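Local coordinates for protein 4-carboxymuconolactone decarboxylase (Sinorhizobium meliloti, PDB 4G9Q) that probably works as an enzyme of the carboxymuconolactone decarboxylase family, perhaps with peroxiredoxin-like activity, at residues L147-S152 and R195-P200; V79-L84 and P91-Y96; L71-R76 and L101-K106. One frame throughout, in Å; residues are numbered along the deposited sequence.

How the interactions relate
Contacts in an all-helical protein change character with depth, and these three span the range. Interaction 2 is buried and apolar across its interface, leucine methyls packing on each other and on a tyrosine ring that also carries a threonine methyl over one face. Interaction 3 joins the same two helices, 73-86 and 93-102, at the surface, where a helix start meets a helix end and a long arginine is held by water and charge; the two centres are about 12 Å apart. Interaction 1 couples two loops instead. It is partly buried, and its chemistry is that of charged side chains bonded to backbone atoms, with bridging waters. No atom of interaction 1 touches either of the other two.

Interaction 1 (L147-S152 and R195-P200); sequences LAAVES and RPDLAP
Arg195 and Asp197 reach from the loop between helices 178-192 and 200-213 to the loop that follows helix 130-139, fastening two irregular pieces of an all-helical trimer subunit of the carboxymuconolactone decarboxylase family. Neither piece is helix or strand, so backbone polar groups are available to side chains, and the two charged residues use them. The Arg195 guanidinium straddles successive carbonyls. Arg195 NH2 donates to Ala149 O at 2.8 Å, nearly in line with the carbonyl bond, and Arg195 NH1 donates to Val150 O at 2.9 Å. The second oxygen lies in the guanidinium plane, while NH1 sits above the plane of that carbonyl. A bend at chi3 (57°) turns the end of the arginine chain towards this pair. NE looks elsewhere, to a salt bridge with Glu112 on helix 107-120, and Tyr56 of the second subunit packs on the same side chain, so the group is held from several directions.

Asp197 supplies the complementary grip: its OD1 accepts from Ala149 N at 3.0 Å, with the donor approaching from above the carboxylate plane (51° out of it). Ala149 is thereby bonded through both its N-H and its carbonyl. The Ala148 methyl rests beside the aspartate, its CB 3.7 Å from Asp197 CB.

Ser152 closes the other end, its OG lying 3.3 Å from Pro196 CG. Two waters then link the hydroxyl to the carboxylate. One donates to Ser152 OG and to Asp197 OD1. The other sits over a face of the Arg195 guanidinium and makes three bonds: it donates to Ala149 O, donates to Asp197 OD2 at 2.8 Å, and accepts from Ser152 OG at 2.7 Å.

Interaction 2 (V79-L84 and P91-Y96); sequences VTIAAL and PALTYY
Thr80 lays its methyl over one face of the Tyr96 ring, the polar-looking pair meeting through carbon. Thr80 CG2 stands 4.0 Å from the ring centroid of Tyr96, a CH-pi contact shifted towards the rim. The threonine torsion sorts its two branches: CG2 is anti to the backbone N and faces the ring, while OG1 (chi1 -54°) lies beside that N and is bonded to Arg76 O and His243 NE2.

Leu84, one turn further along, is the main apolar contributor. Leu84 CD1 approaches Tyr96 CD2 at 3.5 Å, the two side chains crossing at about a right angle. Leu84 CD1 also meets Leu93 CD1 at 3.7 Å as the two leucines slide past each other in opposite directions. The other branch, Leu84 CD2, lies 4.1 Å from Ala92 CB. Leu93 reaches this spot with unusual torsions (chi1 -116°, chi2 22°), which suggests a somewhat strained conformer, and Leu93 CD1 also comes within 4.3 Å of Ile81 CG2.

In the next shell, Tyr95 braces the tyrosine from behind, with its CD2 3.7 Å above the opposite face of the Tyr96 ring. The ring is thus gripped on both faces, and its OH is bonded to the hydroxyls of Tyr62 and Tyr247, which should help fix its position.

The whole is the packed side of an antiparallel helical hairpin formed by helices 73-86 and 93-102. Helices 200-213 and 234-248 flank the first of these, touching Val79 and Ala83, while helix 130-139 packs on Leu93 and Thr94 of the second.

Interaction 3 (L71-R76 and L101-K106); sequences LNRRDR and LENGVK
Arg74 packs along the turn from Asn103 to Val105, where the first turn of helix 73-86 meets a Schellman motif closing helix 93-102. Gly104, with its positive phi of 98°, ends that helix and swings the chain towards helix 107-120.

Followed outward, the arginine is apolar first and polar later. Arg74 CB rests 3.4 Å from Asn103 O. Arg74 CG passes the backbone of Gly104 and meets Val105 CG2 at 3.9 Å, the two side chains crossing at about a right angle. A bend at chi2 (-88°) then redirects the chain. Arg74 NE donates to a water at 2.9 Å, and that water donates in turn to Gly104 O, bridging the two segments. Arg74 NH1 forms a salt bridge with the next residue, reaching Asp75 OD1 at 2.8 Å with the oxygen in the guanidinium plane; Asp202 of helix 200-213 is a second partner of NH1. NH2 pairs with Glu109 on helix 107-120. With water and carboxylates engaging its nitrogens, the cation is probably well compensated and its rotation restricted.

Beside it, Arg73 meets the amide of Asn103. Arg73 CB lies 3.8 Å from Asn103 CG, and the guanidinium and amide planes stand nearly perpendicular. The amide's ND2 is bonded to Ser77 OG, one turn along helix 73-86, so this side chain ties the end of one helix to the other.

Asn72 provides the N-cap that fixes the start of helix 73-86: its OD1 accepts from Asp75 N at 2.8 Å, with an N-H...O angle of 167°.

Interaction 1 (L147-S152 and R195-P200)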
# COMPACT_ATOMS: atom_id res chain seq x y z
N LEU A 147 15.58 -6.70 -24.91
CA LEU A 147 15.39 -6.01 -23.63
C LEU A 147 16.21 -4.72 -23.53
O LEU A 147 17.07 -4.45 -24.39
CB LEU A 147 15.71 -6.96 -22.47
CG LEU A 147 14.98 -8.32 -22.51
CD1 LEU A 147 15.44 -9.22 -21.39
CD2 LEU A 147 13.48 -8.14 -22.46
N ALA A 148 15.93 -3.92 -22.50
CA ALA A 148 16.66 -2.68 -22.27
C ALA A 148 18.12 -3.00 -21.98
O ALA A 148 18.42 -3.98 -21.30
CB ALA A 148 16.04 -1.90 -21.13
N ALA A 149 19.03 -2.18 -22.49
CA ALA A 149 20.47 -2.43 -22.35
C ALA A 149 20.93 -2.27 -20.91
O ALA A 149 20.48 -1.37 -20.20
CB ALA A 149 21.26 -1.49 -23.26
N VAL A 150 21.82 -3.16 -20.46
CA VAL A 150 22.46 -3.01 -19.15
C VAL A 150 23.19 -1.67 -19.07
O VAL A 150 23.01 -0.91 -18.12
CB VAL A 150 23.43 -4.18 -18.85
CG1 VAL A 150 24.24 -3.91 -17.59
CG2 VAL A 150 22.66 -5.48 -18.71
N GLU A 151 24.02 -1.39 -20.07
CA GLU A 151 24.69 -0.10 -20.17
C GLU A 151 24.71 0.37 -21.62
O GLU A 151 25.06 -0.39 -22.52
CB GLU A 151 26.12 -0.18 -19.61
CG GLU A 151 26.85 1.16 -19.56
CD GLU A 151 28.22 1.10 -18.90
OE1 GLU A 151 28.64 0.01 -18.45
OE2 GLU A 151 28.87 2.16 -18.83
N SER A 152 24.29 1.61 -21.84
CA SER A 152 24.39 2.22 -23.17
C SER A 152 24.61 3.73 -23.08
O SER A 152 24.69 4.30 -21.99
CB SER A 152 23.18 1.86 -24.04
OG SER A 152 21.96 2.29 -23.46
N ARG A 195 19.20 7.15 -18.99
CA ARG A 195 19.14 5.89 -19.72
C ARG A 195 18.19 6.02 -20.91
O ARG A 195 17.06 6.49 -20.76
CB ARG A 195 18.75 4.74 -18.79
CG ARG A 195 19.88 4.32 -17.83
CD ARG A 195 19.38 3.30 -16.79
NE ARG A 195 18.80 2.12 -17.43
CZ ARG A 195 19.50 1.06 -17.83
NH1 ARG A 195 20.81 1.00 -17.66
NH2 ARG A 195 18.86 0.05 -18.41
N PRO A 196 18.65 5.64 -22.12
CA PRO A 196 17.84 5.92 -23.32
C PRO A 196 16.66 4.98 -23.59
O PRO A 196 15.85 5.26 -24.48
CB PRO A 196 18.87 5.83 -24.45
CG PRO A 196 19.89 4.84 -23.95
CD PRO A 196 20.00 5.14 -22.46
N ASP A 197 16.54 3.91 -22.82
CA ASP A 197 15.57 2.85 -23.10
C ASP A 197 14.11 3.27 -22.87
O ASP A 197 13.18 2.63 -23.36
CB ASP A 197 15.94 1.58 -22.33
CG ASP A 197 17.44 1.30 -22.39
OD1 ASP A 197 17.85 0.46 -23.22
OD2 ASP A 197 18.21 1.95 -21.63
N LEU A 198 13.93 4.35 -22.11
CA LEU A 198 12.68 5.10 -22.14
C LEU A 198 13.02 6.52 -22.56
O LEU A 198 13.98 7.11 -22.04
CB LEU A 198 12.01 5.14 -20.77
CG LEU A 198 11.28 3.89 -20.26
CD1 LEU A 198 10.98 4.03 -18.77
CD2 LEU A 198 10.01 3.60 -21.07
N ALA A 199 12.24 7.06 -23.49
CA ALA A 199 12.30 8.49 -23.79
C ALA A 199 11.95 9.26 -22.51
O ALA A 199 11.15 8.77 -21.71
CB ALA A 199 11.32 8.83 -24.90
N PRO A 200 12.57 10.44 -22.31
CA PRO A 200 12.30 11.23 -21.10
C PRO A 200 10.81 11.43 -20.82
O PRO A 200 10.39 11.29 -19.67
CB PRO A 200 12.99 12.56 -21.41
CG PRO A 200 14.16 12.14 -22.23
CD PRO A 200 13.62 11.07 -23.13
O HOH W 1 20.91 1.37 -21.14
O HOH W 2 19.86 1.39 -25.13

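Interaction 2 (V79-L84 and P91-Y96)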
# COMPACT_ATOMS: atom_id res chain seq x y z
N VAL A 79 0.93 3.50 -18.53
CA VAL A 79 0.32 3.99 -17.29
C VAL A 79 -0.21 2.83 -16.44
O VAL A 79 -0.02 2.80 -15.21
CB VAL A 79 -0.81 4.99 -17.59
CG1 VAL A 79 -1.64 5.30 -16.34
CG2 VAL A 79 -0.22 6.29 -18.16
N THR A 80 -0.86 1.87 -17.10
CA THR A 80 -1.45 0.72 -16.42
C THR A 80 -0.37 -0.19 -15.83
O THR A 80 -0.47 -0.60 -14.67
CB THR A 80 -2.38 -0.07 -17.35
OG1 THR A 80 -3.34 0.83 -17.92
CG2 THR A 80 -3.12 -1.17 -16.58
N ILE A 81 0.66 -0.49 -16.62
CA ILE A 81 1.77 -1.30 -16.12
C ILE A 81 2.41 -0.65 -14.89
O ILE A 81 2.64 -1.31 -13.87
CB ILE A 81 2.81 -1.60 -17.22
CG1 ILE A 81 2.24 -2.62 -18.21
CG2 ILE A 81 4.12 -2.10 -16.62
CD1 ILE A 81 3.11 -2.81 -19.44
N ALA A 82 2.66 0.66 -14.98
CA ALA A 82 3.26 1.39 -13.86
C ALA A 82 2.39 1.30 -12.61
O ALA A 82 2.89 1.05 -11.51
CB ALA A 82 3.52 2.84 -14.25
N ALA A 83 1.07 1.46 -12.77
CA ALA A 83 0.13 1.36 -11.65
C ALA A 83 0.15 -0.02 -10.99
O ALA A 83 0.22 -0.14 -9.76
CB ALA A 83 -1.28 1.71 -12.11
N LEU A 84 0.10 -1.07 -11.82
CA LEU A 84 0.10 -2.45 -11.32
C LEU A 84 1.38 -2.78 -10.59
O LEU A 84 1.35 -3.43 -9.54
CB LEU A 84 -0.13 -3.44 -12.47
CG LEU A 84 -1.48 -3.35 -13.18
CD1 LEU A 84 -1.48 -4.23 -14.41
CD2 LEU A 84 -2.64 -3.71 -12.27
N PRO A 91 0.54 -10.01 -10.43
CA PRO A 91 -0.13 -11.11 -11.16
C PRO A 91 -0.91 -10.67 -12.41
O PRO A 91 -0.93 -11.41 -13.41
CB PRO A 91 -1.08 -11.69 -10.12
CG PRO A 91 -0.38 -11.46 -8.83
CD PRO A 91 0.32 -10.14 -8.98
N ALA A 92 -1.55 -9.50 -12.34
CA ALA A 92 -2.31 -8.94 -13.46
C ALA A 92 -1.42 -8.59 -14.66
O ALA A 92 -1.92 -8.37 -15.76
CB ALA A 92 -3.07 -7.70 -12.99
N LEU A 93 -0.11 -8.56 -14.42
CA LEU A 93 0.86 -8.13 -15.43
C LEU A 93 1.00 -9.06 -16.61
O LEU A 93 1.35 -8.61 -17.69
CB LEU A 93 2.24 -7.92 -14.79
CG LEU A 93 2.92 -6.56 -14.74
CD1 LEU A 93 1.98 -5.36 -14.85
CD2 LEU A 93 3.78 -6.47 -13.48
N THR A 94 0.76 -10.36 -16.43
CA THR A 94 0.84 -11.28 -17.55
C THR A 94 -0.12 -10.82 -18.65
O THR A 94 0.27 -10.68 -19.82
CB THR A 94 0.55 -12.74 -17.13
OG1 THR A 94 1.42 -13.09 -16.04
CG2 THR A 94 0.81 -13.70 -18.28
N TYR A 95 -1.36 -10.55 -18.27
CA TYR A 95 -2.35 -10.04 -19.20
C TYR A 95 -1.99 -8.63 -19.68
O TYR A 95 -1.99 -8.36 -20.88
CB TYR A 95 -3.76 -10.06 -18.58
CG TYR A 95 -4.79 -9.38 -19.44
CD1 TYR A 95 -5.38 -10.04 -20.52
CD2 TYR A 95 -5.17 -8.05 -19.20
CE1 TYR A 95 -6.33 -9.40 -21.32
CE2 TYR A 95 -6.10 -7.41 -19.99
CZ TYR A 95 -6.68 -8.09 -21.05
OH TYR A 95 -7.60 -7.45 -21.83
N TYR A 96 -1.68 -7.74 -18.74
CA TYR A 96 -1.48 -6.34 -19.09
C TYR A 96 -0.19 -6.06 -19.86
O TYR A 96 -0.16 -5.16 -20.70
CB TYR A 96 -1.66 -5.41 -17.88
CG TYR A 96 -3.12 -5.07 -17.66
CD1 TYR A 96 -3.79 -4.20 -18.52
CD2 TYR A 96 -3.84 -5.67 -16.63
CE1 TYR A 96 -5.13 -3.90 -18.33
CE2 TYR A 96 -5.19 -5.38 -16.44
CZ TYR A 96 -5.82 -4.49 -17.29
OH TYR A 96 -7.15 -4.21 -17.11

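Interaction 3 (L71-R76 and L101-K106)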
# COMPACT_ATOMS: atom_id res chain seq x y z
N LEU A 71 -5.70 10.21 -24.83
CA LEU A 71 -4.50 9.46 -24.51
C LEU A 71 -4.62 8.12 -25.22
O LEU A 71 -5.63 7.42 -25.08
CB LEU A 71 -4.38 9.26 -22.99
CG LEU A 71 -3.07 8.71 -22.43
CD1 LEU A 71 -1.94 9.76 -22.54
CD2 LEU A 71 -3.27 8.29 -20.97
N ASN A 72 -3.60 7.77 -26.00
CA ASN A 72 -3.68 6.59 -26.86
C ASN A 72 -3.47 5.28 -26.10
O ASN A 72 -3.09 5.30 -24.92
CB ASN A 72 -2.78 6.72 -28.11
CG ASN A 72 -1.29 6.66 -27.80
OD1 ASN A 72 -0.85 6.13 -26.78
ND2 ASN A 72 -0.48 7.21 -28.71
N ARG A 73 -3.72 4.15 -26.76
CA ARG A 73 -3.67 2.85 -26.08
C ARG A 73 -2.26 2.49 -25.62
O ARG A 73 -2.10 1.87 -24.57
CB ARG A 73 -4.22 1.74 -26.98
CG ARG A 73 -5.73 1.70 -27.09
CD ARG A 73 -6.19 0.54 -27.99
NE ARG A 73 -5.74 0.71 -29.38
CZ ARG A 73 -4.90 -0.10 -30.02
NH1 ARG A 73 -4.40 -1.18 -29.42
NH2 ARG A 73 -4.56 0.16 -31.27
N ARG A 74 -1.26 2.88 -26.40
CA ARG A 74 0.14 2.66 -26.05
C ARG A 74 0.47 3.34 -24.72
O ARG A 74 1.04 2.70 -23.82
CB ARG A 74 1.05 3.15 -27.18
CG ARG A 74 2.56 2.92 -26.96
CD ARG A 74 3.18 4.09 -26.21
NE ARG A 74 4.65 4.08 -26.27
CZ ARG A 74 5.41 5.07 -25.81
NH1 ARG A 74 4.85 6.14 -25.25
NH2 ARG A 74 6.73 4.99 -25.91
N ASP A 75 0.12 4.62 -24.60
CA ASP A 75 0.40 5.37 -23.38
C ASP A 75 -0.41 4.84 -22.21
O ASP A 75 0.09 4.76 -21.09
CB ASP A 75 0.13 6.86 -23.57
CG ASP A 75 1.17 7.56 -24.42
OD1 ASP A 75 2.32 7.08 -24.49
OD2 ASP A 75 0.83 8.59 -25.04
N ARG A 76 -1.67 4.48 -22.47
CA ARG A 76 -2.51 3.88 -21.42
C ARG A 76 -1.91 2.57 -20.90
O ARG A 76 -1.98 2.28 -19.70
CB ARG A 76 -3.95 3.67 -21.90
CG ARG A 76 -4.74 4.95 -21.95
CD ARG A 76 -6.18 4.74 -22.43
NE ARG A 76 -6.74 6.04 -22.78
CZ ARG A 76 -7.33 6.86 -21.92
NH1 ARG A 76 -7.49 6.51 -20.64
NH2 ARG A 76 -7.79 8.03 -22.34
N LEU A 101 2.29 -4.93 -25.26
CA LEU A 101 3.01 -5.34 -26.46
C LEU A 101 2.12 -5.25 -27.70
O LEU A 101 2.54 -4.73 -28.74
CB LEU A 101 3.58 -6.75 -26.29
CG LEU A 101 4.66 -6.92 -25.21
CD1 LEU A 101 4.90 -8.39 -24.93
CD2 LEU A 101 5.96 -6.23 -25.62
N GLU A 102 0.89 -5.73 -27.57
CA GLU A 102 -0.11 -5.61 -28.64
C GLU A 102 -0.38 -4.14 -29.00
O GLU A 102 -0.56 -3.79 -30.17
CB GLU A 102 -1.41 -6.32 -28.24
CG GLU A 102 -2.40 -6.56 -29.38
CD GLU A 102 -1.93 -7.61 -30.39
OE1 GLU A 102 -1.04 -8.42 -30.06
OE2 GLU A 102 -2.48 -7.63 -31.51
N ASN A 103 -0.38 -3.28 -27.97
CA ASN A 103 -0.61 -1.84 -28.15
C ASN A 103 0.60 -1.04 -28.63
O ASN A 103 0.51 0.18 -28.82
CB ASN A 103 -1.16 -1.23 -26.86
CG ASN A 103 -2.57 -1.69 -26.55
OD1 ASN A 103 -3.28 -2.21 -27.42
ND2 ASN A 103 -2.99 -1.52 -25.30
N GLY A 104 1.72 -1.72 -28.82
CA GLY A 104 2.90 -1.11 -29.42
C GLY A 104 3.96 -0.62 -28.46
O GLY A 104 4.90 0.06 -28.87
N VAL A 105 3.81 -0.95 -27.18
CA VAL A 105 4.90 -0.74 -26.22
C VAL A 105 5.98 -1.76 -26.55
O VAL A 105 5.69 -2.95 -26.72
CB VAL A 105 4.44 -0.90 -24.74
CG1 VAL A 105 5.60 -0.64 -23.78
CG2 VAL A 105 3.28 0.05 -24.41
N LYS A 106 7.22 -1.30 -26.67
CA LYS A 106 8.34 -2.18 -26.99
C LYS A 106 8.73 -3.03 -25.78
O LYS A 106 8.61 -2.56 -24.64
CB LYS A 106 9.56 -1.36 -27.42
CG LYS A 106 9.36 -0.55 -28.69
CD LYS A 106 10.60 0.28 -28.96
CE LYS A 106 10.43 1.20 -30.16
NZ LYS A 106 11.70 1.95 -30.39
O HOH W 3 6.28 2.30 -27.87